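Local coordinates for Lmo0651 protein (Listeria monocytogenes serovar 1/2a, PDB 6EP3), which probably works as a GntR-family DNA-binding transcription factor, controlling expression of the Listeria Agr system and mediating virulence, at residues N184-Y187 with E188-E192; R135-L138 with C139-F143; E85-E88 with I89-A93; N168-S172 with V173-E177. One frame throughout, in Å; residues are numbered along the deposited sequence.

Interaction 1 (N184-Y187 with E188-E192)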
loop_
_atom_site.group_PDB
_atom_site.type_symbol
_atom_site.label_atom_id
_atom_site.label_comp_id
_atom_site.label_asym_id
_atom_site.label_seq_id
_atom_site.Cartn_x
_atom_site.Cartn_y
_atom_site.Cartn_z
ATOM N N ASN B 184 20.994 -16.258 3.562
ATOM C CA ASN B 184 22.076 -16.339 4.536
ATOM C C ASN B 184 23.227 -15.405 4.177
ATOM O O ASN B 184 23.837 -14.793 5.061
ATOM C CB ASN B 184 22.579 -17.775 4.657
ATOM C CG ASN B 184 23.724 -17.894 5.628
ATOM O OD1 ASN B 184 23.528 -17.846 6.841
ATOM N ND2 ASN B 184 24.935 -18.039 5.103
ATOM N N GLN B 185 23.542 -15.288 2.886
ATOM C CA GLN B 185 24.584 -14.363 2.453
ATOM C C GLN B 185 24.212 -12.926 2.792
ATOM O O GLN B 185 25.059 -12.138 3.230
ATOM C CB GLN B 185 24.801 -14.504 0.946
ATOM C CG GLN B 185 25.899 -15.463 0.538
ATOM C CD GLN B 185 25.938 -15.688 -0.962
ATOM O OE1 GLN B 185 25.542 -14.822 -1.744
ATOM N NE2 GLN B 185 26.407 -16.860 -1.372
ATOM N N ILE B 186 22.944 -12.569 2.588
ATOM C CA ILE B 186 22.478 -11.227 2.927
ATOM C C ILE B 186 22.617 -10.985 4.425
ATOM O O ILE B 186 23.120 -9.941 4.861
ATOM C CB ILE B 186 21.029 -11.030 2.446
ATOM C CG1 ILE B 186 20.995 -10.907 0.920
ATOM C CG2 ILE B 186 20.410 -9.797 3.083
ATOM C CD1 ILE B 186 19.668 -11.306 0.305
ATOM N N TYR B 187 22.176 -11.953 5.232
ATOM C CA TYR B 187 22.320 -11.834 6.681
ATOM C C TYR B 187 23.780 -11.635 7.071
ATOM O O TYR B 187 24.104 -10.787 7.910
ATOM C CB TYR B 187 21.752 -13.067 7.385
ATOM C CG TYR B 187 22.282 -13.216 8.796
ATOM C CD1 TYR B 187 21.747 -12.467 9.836
ATOM C CD2 TYR B 187 23.338 -14.076 9.083
ATOM C CE1 TYR B 187 22.231 -12.580 11.123
ATOM C CE2 TYR B 187 23.836 -14.192 10.369
ATOM C CZ TYR B 187 23.275 -13.443 11.385
ATOM O OH TYR B 187 23.759 -13.554 12.668
ATOM N N GLU B 188 24.676 -12.435 6.486
ATOM C CA GLU B 188 26.082 -12.378 6.866
ATOM C C GLU B 188 26.717 -11.058 6.456
ATOM O O GLU B 188 27.480 -10.465 7.228
ATOM C CB GLU B 188 26.842 -13.552 6.250
ATOM C CG GLU B 188 26.683 -14.855 7.010
ATOM C CD GLU B 188 27.458 -16.000 6.386
ATOM O OE1 GLU B 188 28.376 -15.737 5.580
ATOM O OE2 GLU B 188 27.145 -17.165 6.704
ATOM N N LEU B 189 26.417 -10.578 5.249
ATOM C CA LEU B 189 26.966 -9.297 4.826
ATOM C C LEU B 189 26.454 -8.171 5.710
ATOM O O LEU B 189 27.228 -7.295 6.115
ATOM C CB LEU B 189 26.635 -9.036 3.360
ATOM C CG LEU B 189 27.308 -9.994 2.377
ATOM C CD1 LEU B 189 26.710 -9.838 0.994
ATOM C CD2 LEU B 189 28.811 -9.766 2.343
ATOM N N LEU B 190 25.168 -8.209 6.074
ATOM C CA LEU B 190 24.642 -7.192 6.974
ATOM C C LEU B 190 25.336 -7.252 8.328
ATOM O O LEU B 190 25.716 -6.215 8.885
ATOM C CB LEU B 190 23.132 -7.367 7.139
ATOM C CG LEU B 190 22.267 -6.962 5.945
ATOM C CD1 LEU B 190 20.797 -7.178 6.256
ATOM C CD2 LEU B 190 22.532 -5.514 5.557
ATOM N N ALA B 191 25.551 -8.463 8.850
ATOM C CA ALA B 191 26.190 -8.604 10.153
ATOM C C ALA B 191 27.643 -8.148 10.122
ATOM O O ALA B 191 28.155 -7.651 11.132
ATOM C CB ALA B 191 26.092 -10.053 10.629
ATOM N N GLU B 192 28.317 -8.307 8.986
ATOM C CA GLU B 192 29.697 -7.861 8.843
ATOM C C GLU B 192 29.810 -6.395 8.449
ATOM O O GLU B 192 30.920 -5.852 8.453
ATOM C CB GLU B 192 30.427 -8.721 7.807
ATOM C CG GLU B 192 30.720 -10.135 8.278
ATOM C CD GLU B 192 31.041 -11.077 7.136
ATOM O OE1 GLU B 192 30.828 -12.299 7.295
ATOM O OE2 GLU B 192 31.504 -10.595 6.080
#

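Interaction 2 (R135-L138 with C139-F143)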
loop_
_atom_site.group_PDB
_atom_site.type_symbol
_atom_site.label_atom_id
_atom_site.label_comp_id
_atom_site.label_asym_id
_atom_site.label_seq_id
_atom_site.Cartn_x
_atom_site.Cartn_y
_atom_site.Cartn_z
ATOM N N ARG B 135 8.435 -13.554 5.175
ATOM C CA ARG B 135 8.736 -12.965 6.481
ATOM C C ARG B 135 10.193 -12.517 6.577
ATOM O O ARG B 135 10.489 -11.509 7.225
ATOM C CB ARG B 135 8.410 -13.953 7.602
ATOM C CG ARG B 135 6.939 -14.346 7.694
ATOM C CD ARG B 135 6.334 -13.954 9.030
ATOM N NE ARG B 135 6.677 -14.897 10.091
ATOM C CZ ARG B 135 6.838 -14.557 11.366
ATOM N NH1 ARG B 135 6.689 -13.295 11.746
ATOM N NH2 ARG B 135 7.150 -15.480 12.266
ATOM N N PHE B 136 11.107 -13.238 5.929
ATOM C CA PHE B 136 12.488 -12.773 5.821
ATOM C C PHE B 136 12.554 -11.433 5.084
ATOM O O PHE B 136 13.234 -10.486 5.520
ATOM C CB PHE B 136 13.330 -13.835 5.110
ATOM C CG PHE B 136 14.760 -13.438 4.893
ATOM C CD1 PHE B 136 15.711 -13.668 5.872
ATOM C CD2 PHE B 136 15.156 -12.838 3.709
ATOM C CE1 PHE B 136 17.030 -13.304 5.675
ATOM C CE2 PHE B 136 16.476 -12.465 3.506
ATOM C CZ PHE B 136 17.413 -12.698 4.490
ATOM N N ILE B 137 11.848 -11.336 3.957
ATOM C CA ILE B 137 11.808 -10.065 3.233
ATOM C C ILE B 137 11.190 -8.967 4.098
ATOM O O ILE B 137 11.660 -7.820 4.111
ATOM C CB ILE B 137 11.061 -10.236 1.898
ATOM C CG1 ILE B 137 11.852 -11.167 0.974
ATOM C CG2 ILE B 137 10.827 -8.887 1.239
ATOM C CD1 ILE B 137 11.125 -11.527 -0.309
ATOM N N LEU B 138 10.149 -9.309 4.859
ATOM C CA LEU B 138 9.484 -8.323 5.709
ATOM C C LEU B 138 10.404 -7.837 6.816
ATOM O O LEU B 138 10.348 -6.671 7.207
ATOM C CB LEU B 138 8.214 -8.916 6.321
ATOM C CG LEU B 138 6.987 -9.101 5.428
ATOM C CD1 LEU B 138 5.872 -9.786 6.204
ATOM C CD2 LEU B 138 6.519 -7.775 4.864
ATOM N N CYS B 139 11.241 -8.724 7.348
ATOM C CA CYS B 139 12.217 -8.326 8.356
ATOM C C CYS B 139 13.235 -7.355 7.767
ATOM O O CYS B 139 13.577 -6.323 8.375
ATOM C CB CYS B 139 12.897 -9.579 8.919
ATOM S SG CYS B 139 13.916 -9.283 10.340
ATOM N N LEU B 140 13.734 -7.677 6.571
ATOM C CA LEU B 140 14.599 -6.738 5.861
ATOM C C LEU B 140 13.940 -5.369 5.734
ATOM O O LEU B 140 14.570 -4.335 5.987
ATOM C CB LEU B 140 14.932 -7.279 4.471
ATOM C CG LEU B 140 15.976 -8.387 4.402
ATOM C CD1 LEU B 140 16.234 -8.748 2.951
ATOM C CD2 LEU B 140 17.254 -7.940 5.083
ATOM N N ILE B 141 12.657 -5.350 5.372
ATOM C CA ILE B 141 11.965 -4.077 5.169
ATOM C C ILE B 141 11.732 -3.367 6.497
ATOM O O ILE B 141 11.836 -2.137 6.588
ATOM C CB ILE B 141 10.649 -4.302 4.407
ATOM C CG1 ILE B 141 10.954 -4.850 3.017
ATOM C CG2 ILE B 141 9.853 -3.004 4.313
ATOM C CD1 ILE B 141 9.751 -5.004 2.150
ATOM N N SER B 142 11.419 -4.127 7.546
ATOM C CA SER B 142 11.221 -3.551 8.866
ATOM C C SER B 142 12.488 -2.905 9.384
ATOM O O SER B 142 12.421 -2.052 10.275
ATOM C CB SER B 142 10.765 -4.628 9.850
ATOM O OG SER B 142 11.885 -5.302 10.402
ATOM N N PHE B 143 13.643 -3.295 8.843
ATOM C CA PHE B 143 14.866 -2.589 9.211
ATOM C C PHE B 143 14.772 -1.084 8.958
ATOM O O PHE B 143 15.544 -0.320 9.548
ATOM C CB PHE B 143 16.067 -3.176 8.468
ATOM C CG PHE B 143 16.487 -4.534 8.971
ATOM C CD1 PHE B 143 15.964 -5.043 10.150
ATOM C CD2 PHE B 143 17.407 -5.294 8.268
ATOM C CE1 PHE B 143 16.350 -6.290 10.618
ATOM C CE2 PHE B 143 17.796 -6.535 8.727
ATOM C CZ PHE B 143 17.265 -7.036 9.906
#

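Interaction 3 (E85-E88 with I89-A93)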
loop_
_atom_site.group_PDB
_atom_site.type_symbol
_atom_site.label_atom_id
_atom_site.label_comp_id
_atom_site.label_asym_id
_atom_site.label_seq_id
_atom_site.Cartn_x
_atom_site.Cartn_y
_atom_site.Cartn_z
ATOM N N GLU B 85 9.155 -5.702 -8.121
ATOM C CA GLU B 85 9.886 -4.442 -8.206
ATOM C C GLU B 85 9.510 -3.521 -7.056
ATOM O O GLU B 85 10.377 -2.862 -6.463
ATOM C CB GLU B 85 9.624 -3.768 -9.552
ATOM C CG GLU B 85 10.168 -4.535 -10.744
ATOM C CD GLU B 85 9.752 -3.930 -12.071
ATOM O OE1 GLU B 85 10.345 -4.304 -13.105
ATOM O OE2 GLU B 85 8.831 -3.084 -12.085
ATOM N N THR B 86 8.218 -3.462 -6.721
ATOM C CA THR B 86 7.814 -2.688 -5.550
ATOM C C THR B 86 8.501 -3.207 -4.291
ATOM O O THR B 86 9.081 -2.434 -3.507
ATOM C CB THR B 86 6.292 -2.719 -5.398
ATOM O OG1 THR B 86 5.684 -2.121 -6.553
ATOM C CG2 THR B 86 5.861 -1.974 -4.142
ATOM N N ILE B 87 8.465 -4.529 -4.099
ATOM C CA ILE B 87 9.108 -5.136 -2.938
ATOM C C ILE B 87 10.583 -4.765 -2.889
ATOM O O ILE B 87 11.116 -4.415 -1.829
ATOM C CB ILE B 87 8.910 -6.662 -2.963
ATOM C CG1 ILE B 87 7.433 -7.006 -2.775
ATOM C CG2 ILE B 87 9.758 -7.338 -1.895
ATOM C CD1 ILE B 87 7.108 -8.446 -3.052
ATOM N N GLU B 88 11.257 -4.796 -4.040
ATOM C CA GLU B 88 12.703 -4.623 -4.057
ATOM C C GLU B 88 13.110 -3.175 -3.833
ATOM O O GLU B 88 14.117 -2.913 -3.165
ATOM C CB GLU B 88 13.275 -5.131 -5.382
ATOM C CG GLU B 88 14.780 -4.936 -5.519
ATOM C CD GLU B 88 15.320 -5.398 -6.862
ATOM O OE1 GLU B 88 14.520 -5.853 -7.709
ATOM O OE2 GLU B 88 16.549 -5.310 -7.066
ATOM N N ILE B 89 12.341 -2.215 -4.354
ATOM C CA ILE B 89 12.626 -0.829 -3.999
ATOM C C ILE B 89 12.460 -0.633 -2.496
ATOM O O ILE B 89 13.288 0.025 -1.848
ATOM C CB ILE B 89 11.792 0.165 -4.837
ATOM C CG1 ILE B 89 10.325 0.201 -4.432
ATOM C CG2 ILE B 89 11.927 -0.147 -6.322
ATOM C CD1 ILE B 89 9.532 1.222 -5.198
ATOM N N PHE B 90 11.412 -1.227 -1.908
ATOM C CA PHE B 90 11.243 -1.117 -0.458
ATOM C C PHE B 90 12.426 -1.726 0.301
ATOM O O PHE B 90 12.935 -1.125 1.256
ATOM C CB PHE B 90 9.935 -1.778 -0.029
ATOM C CG PHE B 90 8.745 -0.872 -0.127
ATOM C CD1 PHE B 90 8.804 0.422 0.363
ATOM C CD2 PHE B 90 7.570 -1.311 -0.710
ATOM C CE1 PHE B 90 7.711 1.262 0.270
ATOM C CE2 PHE B 90 6.473 -0.477 -0.803
ATOM C CZ PHE B 90 6.544 0.811 -0.313
ATOM N N VAL B 91 12.881 -2.911 -0.112
ATOM C CA VAL B 91 13.969 -3.588 0.601
ATOM C C VAL B 91 15.261 -2.784 0.496
ATOM O O VAL B 91 15.967 -2.561 1.494
ATOM C CB VAL B 91 14.162 -5.019 0.062
ATOM C CG1 VAL B 91 15.385 -5.669 0.695
ATOM C CG2 VAL B 91 12.925 -5.865 0.304
ATOM N N ASP B 92 15.601 -2.354 -0.721
ATOM C CA ASP B 92 16.838 -1.613 -0.922
ATOM C C ASP B 92 16.824 -0.299 -0.155
ATOM O O ASP B 92 17.823 0.065 0.476
ATOM C CB ASP B 92 17.070 -1.367 -2.412
ATOM C CG ASP B 92 18.389 -0.675 -2.685
ATOM O OD1 ASP B 92 19.443 -1.332 -2.547
ATOM O OD2 ASP B 92 18.373 0.526 -3.032
ATOM N N ALA B 93 15.701 0.428 -0.191
ATOM C CA ALA B 93 15.626 1.677 0.559
ATOM C C ALA B 93 15.691 1.428 2.060
ATOM O O ALA B 93 16.269 2.230 2.799
ATOM C CB ALA B 93 14.357 2.444 0.192
#

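Interaction 4 (N168-S172 with V173-E177). With EDO (1,2-ethanediol), chain N.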
loop_
_atom_site.group_PDB
_atom_site.type_symbol
_atom_site.label_atom_id
_atom_site.label_comp_id
_atom_site.label_asym_id
_atom_site.label_seq_id
_atom_site.Cartn_x
_atom_site.Cartn_y
_atom_site.Cartn_z
ATOM N N ASN B 168 4.955 -21.961 -7.163
ATOM C CA ASN B 168 5.386 -23.142 -7.907
ATOM C C ASN B 168 6.877 -23.108 -8.210
ATOM O O ASN B 168 7.508 -24.163 -8.344
ATOM C CB ASN B 168 4.577 -23.267 -9.198
ATOM C CG ASN B 168 3.111 -23.551 -8.939
ATOM O OD1 ASN B 168 2.695 -23.730 -7.794
ATOM N ND2 ASN B 168 2.315 -23.579 -10.003
ATOM N N MET B 169 7.450 -21.911 -8.331
ATOM C CA MET B 169 8.889 -21.765 -8.518
ATOM C C MET B 169 9.672 -22.499 -7.435
ATOM O O MET B 169 10.714 -23.108 -7.709
ATOM C CB MET B 169 9.231 -20.276 -8.530
ATOM C CG MET B 169 10.693 -19.919 -8.580
ATOM S SD MET B 169 10.872 -18.134 -8.352
ATOM C CE MET B 169 9.589 -17.800 -7.158
ATOM N N PHE B 170 9.174 -22.473 -6.205
ATOM C CA PHE B 170 9.856 -23.117 -5.094
ATOM C C PHE B 170 9.532 -24.605 -4.980
ATOM O O PHE B 170 9.925 -25.237 -3.995
ATOM C CB PHE B 170 9.520 -22.385 -3.793
ATOM C CG PHE B 170 9.973 -20.954 -3.782
ATOM C CD1 PHE B 170 11.322 -20.644 -3.878
ATOM C CD2 PHE B 170 9.057 -19.919 -3.699
ATOM C CE1 PHE B 170 11.750 -19.330 -3.876
ATOM C CE2 PHE B 170 9.478 -18.600 -3.698
ATOM C CZ PHE B 170 10.826 -18.305 -3.787
ATOM N N LYS B 171 8.841 -25.184 -5.963
ATOM C CA LYS B 171 8.775 -26.638 -6.036
ATOM C C LYS B 171 10.137 -27.239 -6.350
ATOM O O LYS B 171 10.366 -28.418 -6.067
ATOM C CB LYS B 171 7.751 -27.078 -7.085
ATOM C CG LYS B 171 6.313 -26.754 -6.719
ATOM C CD LYS B 171 5.333 -27.241 -7.772
ATOM C CE LYS B 171 3.898 -26.982 -7.340
ATOM N NZ LYS B 171 2.918 -27.326 -8.409
ATOM N N SER B 172 11.043 -26.448 -6.918
ATOM C CA SER B 172 12.403 -26.893 -7.187
ATOM C C SER B 172 13.241 -26.781 -5.921
ATOM O O SER B 172 13.398 -25.686 -5.359
ATOM C CB SER B 172 13.028 -26.072 -8.309
ATOM O OG SER B 172 14.441 -26.065 -8.196
ATOM N N VAL B 173 13.776 -27.919 -5.471
ATOM C CA VAL B 173 14.675 -27.921 -4.326
ATOM C C VAL B 173 15.899 -27.071 -4.617
ATOM O O VAL B 173 16.428 -26.397 -3.725
ATOM C CB VAL B 173 15.064 -29.369 -3.967
ATOM C CG1 VAL B 173 16.292 -29.395 -3.059
ATOM C CG2 VAL B 173 13.879 -30.103 -3.344
ATOM N N GLU B 174 16.358 -27.067 -5.869
ATOM C CA GLU B 174 17.527 -26.276 -6.233
ATOM C C GLU B 174 17.258 -24.787 -6.046
ATOM O O GLU B 174 18.079 -24.062 -5.469
ATOM C CB GLU B 174 17.926 -26.590 -7.675
ATOM C CG GLU B 174 19.287 -26.067 -8.086
ATOM C CD GLU B 174 19.713 -26.581 -9.448
ATOM O OE1 GLU B 174 19.580 -25.832 -10.437
ATOM O OE2 GLU B 174 20.177 -27.738 -9.528
ATOM N N ILE B 175 16.098 -24.316 -6.511
ATOM C CA ILE B 175 15.747 -22.909 -6.347
ATOM C C ILE B 175 15.564 -22.570 -4.873
ATOM O O ILE B 175 15.994 -21.506 -4.409
ATOM C CB ILE B 175 14.490 -22.565 -7.169
ATOM C CG1 ILE B 175 14.807 -22.581 -8.662
ATOM C CG2 ILE B 175 13.942 -21.198 -6.787
ATOM C CD1 ILE B 175 13.609 -22.287 -9.525
ATOM N N ARG B 176 14.933 -23.467 -4.110
ATOM C CA ARG B 176 14.756 -23.209 -2.683
ATOM C C ARG B 176 16.099 -23.079 -1.977
ATOM O O ARG B 176 16.305 -22.162 -1.170
ATOM C CB ARG B 176 13.927 -24.319 -2.039
ATOM C CG ARG B 176 12.464 -24.280 -2.394
ATOM C CD ARG B 176 11.619 -24.891 -1.294
ATOM N NE ARG B 176 12.107 -26.200 -0.867
ATOM C CZ ARG B 176 11.731 -27.351 -1.414
ATOM N NH1 ARG B 176 10.867 -27.355 -2.421
ATOM N NH2 ARG B 176 12.218 -28.497 -0.954
ATOM N N GLU B 177 17.030 -23.989 -2.273
ATOM C CA GLU B 177 18.329 -23.964 -1.612
ATOM C C GLU B 177 19.141 -22.752 -2.039
ATOM O O GLU B 177 19.849 -22.155 -1.220
ATOM C CB GLU B 177 19.093 -25.254 -1.900
ATOM C CG GLU B 177 18.529 -26.459 -1.173
ATOM C CD GLU B 177 19.248 -27.741 -1.521
ATOM O OE1 GLU B 177 20.117 -27.716 -2.418
ATOM O OE2 GLU B 177 18.946 -28.773 -0.889
HETATM C C1 EDO N . 14.045 -30.714 -8.062
HETATM O O1 EDO N . 13.620 -30.063 -6.859
HETATM C C2 EDO N . 14.661 -29.684 -9.000
HETATM O O2 EDO N . 15.801 -29.093 -8.367
#

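Interaction 1 (N184-Y187 with E188-E192)
Glu-188 reaches back one helical turn to Asn-184, and its side chain can be followed along the way. CB lies 3.5 Å from Asn-184 O, the carbonyl that already accepts the backbone N-H of Glu-188. Because CG stands opposite its own carbonyl carbon (chi1 -80°), the chain runs back towards the start of the helix. CG then meets two neighbours, coming to 3.4 Å from Asn-184 O and 4.0 Å from Tyr-187 CD2. Beyond it the chain is extended, and CD sits close to the Asn-184 amide. At the tip, OE2 accepts a hydrogen bond from Asn-184 ND2 at 2.9 Å. The amide and carboxylate planes stand 85° apart, and ND2 meets OE2 from above the carboxylate, 69° out of its plane, so the bond ties the two ends without lining up the flat groups.

Just before Glu-188, Tyr-187 presents a ring face to Ala-191 CB, one turn on, which lies 4.5 Å from CZ. The ring also meets that of Tyr-111. On the buried flank Ile-186 and Leu-190 run alongside each other in the same direction, with CG2 of Ile-186 4.1 Å from CD1 of Leu-190. Ile-186 packs on helix 195-219, and Leu-190 also reaches Leu-107 of helix 107-123. The Asn-184 to Glu-188 link is an i/i+4 side-chain bond on an amphipathic alpha-helix of the all-helical FCD domain.

Interaction 2 (R135-L138 with C139-F143)
Arg-135 O is gripped by two donors: the backbone N of Cys-139, 2.9 Å away in the regular helical bond, and the NH1 of Arg-113 from helix 107-123. The side chain of Cys-139 touches Arg-113 and Lys-109 too, and its CB rests 3.5 Å from Arg-135 O. Next to Arg-135, Phe-136 swings its ring opposite its own backbone N (chi1 178°), and CE2 comes to 3.8 Å from Leu-140 CD1, the two side chains crossing at a slant. Helix 126-142 runs through the helical bundle of the FCD domain, most of the residues here buried, and its sides face different neighbours. Phe-136 leans on helices 107-123 and 173-192. Ile-137 and Ile-141 instead turn to helices 77-101 and 147-163, meeting each other through CG2 of Ile-137 and CD1 of Ile-141 at 4.1 Å. Ile-141 CG1 also nestles 3.2 Å from Ile-137 O.

Near the end of the helix, Ser-142 N bonds to Leu-138 O at 2.8 Å. Its OG turns back, held between backbone N and carbonyl carbon (chi1 86°), and donates to Cys-139 O at 2.8 Å. That same oxygen takes a weak bond from Phe-143 N, and lies 3.2 Å above one face of the Phe-143 ring, nearer the ring's border than its centre.

Interaction 3 (E85-E88 with I89-A93)
Two torsions set how Thr-86 and Phe-90 meet: with Thr-86 OG1 beside the backbone N (chi1 -62°), the methyl CG2 is left anti to that N, and the Phe-90 ring is turned opposite its carbonyl carbon (chi1 -86°). The two side chains therefore extend along one another, with CG2 of Thr-86 3.7 Å from CE2 of Phe-90. This is an i/i+4 pairing on helix 77-101 of the all-helical FCD domain, on the side of the helix that faces the second subunit. There Phe-90 meets Phe-90 of the second subunit, the ring planes about 75° apart, while the hydroxyl of Thr-86 bonds to Gln-149 of that subunit.

The next flank of the helix points into its own chain. Ile-87 and Val-91 run alongside each other and touch through their CG2 methyls at 4.1 Å, both packing on Ile-137 of helix 126-142. Two charged residues are engaged elsewhere: Glu-85 in a salt bridge with Lys-97 of the second subunit, Asp-92 with Arg-199 of helix 195-219.

Regular backbone bonds hold the turn together, among them Val-91 N to Ile-87 O at 2.9 Å and Asp-92 N to Glu-88 O at 2.9 Å. Ile-89 fits tightly against this backbone, its two branches reaching different carbonyls: CG1 lies 3.1 Å from Thr-86 O and CG2 3.1 Å from Glu-85 O.

Interaction 4 (N168-S172 with V173-E177)
Ser-172 is the N-cap of helix 173-192, and its OG accepts the N-H of Ile-175 at 2.9 Å in a nearly straight capping bond. With OG opposite the backbone N (chi1 155°), the hydroxyl turns over the first turn of the helix, where amide groups lack helical carbonyl partners. The first helical bond follows, Arg-176 N to Ser-172 O at 3.0 Å. A 1,2-ethanediol, probably from the crystallisation liquor, fits at the same helix start: its O1 takes the N-H of Val-173, and its O2 that of Glu-174.

A second polar link ties the preceding loop to the helix. Arg-176 NH1 donates to Phe-170 O at 2.8 Å, in the guanidinium plane, while its NE is taken by Ser-121 OG. The bend at chi3 (-50°) helps bring the guanidinium round to that carbonyl.

The apolar contacts join the same two parts. Met-169 and Ile-175 cross at about a right angle, CG of Met-169 3.9 Å from Ile-175 CD1, beside helix 195-219. Phe-170, whose ring meets Tyr-129 and His-133 edge-to-face, touches the helix twice: CD1 lies 4.0 Å from Ile-175 CG2, and CB sits 3.8 Å from Arg-176 CG.

How the interactions relate
Interaction 2 is the most deeply buried of the four, and it touches two others. Its Ile-141 CG1 packs 3.5 Å from Val-91 CG2 of interaction 3, and its Leu-140 CD2 lies 3.8 Å from Leu-190 CD1 of interaction 1. Helix 126-142 thus lies between helices 77-101 and 173-192, and the contacts that join them here are apolar. Interactions 1 and 4 share helix 173-192 but stand apart, about 22 Å between centres: interaction 4 starts the helix with a cap and a loop anchor, whereas interaction 1 has a partly exposed polar flank near its other end. Only interaction 3 touches the second subunit, pairing aromatic and polar contacts there with an apolar inner side.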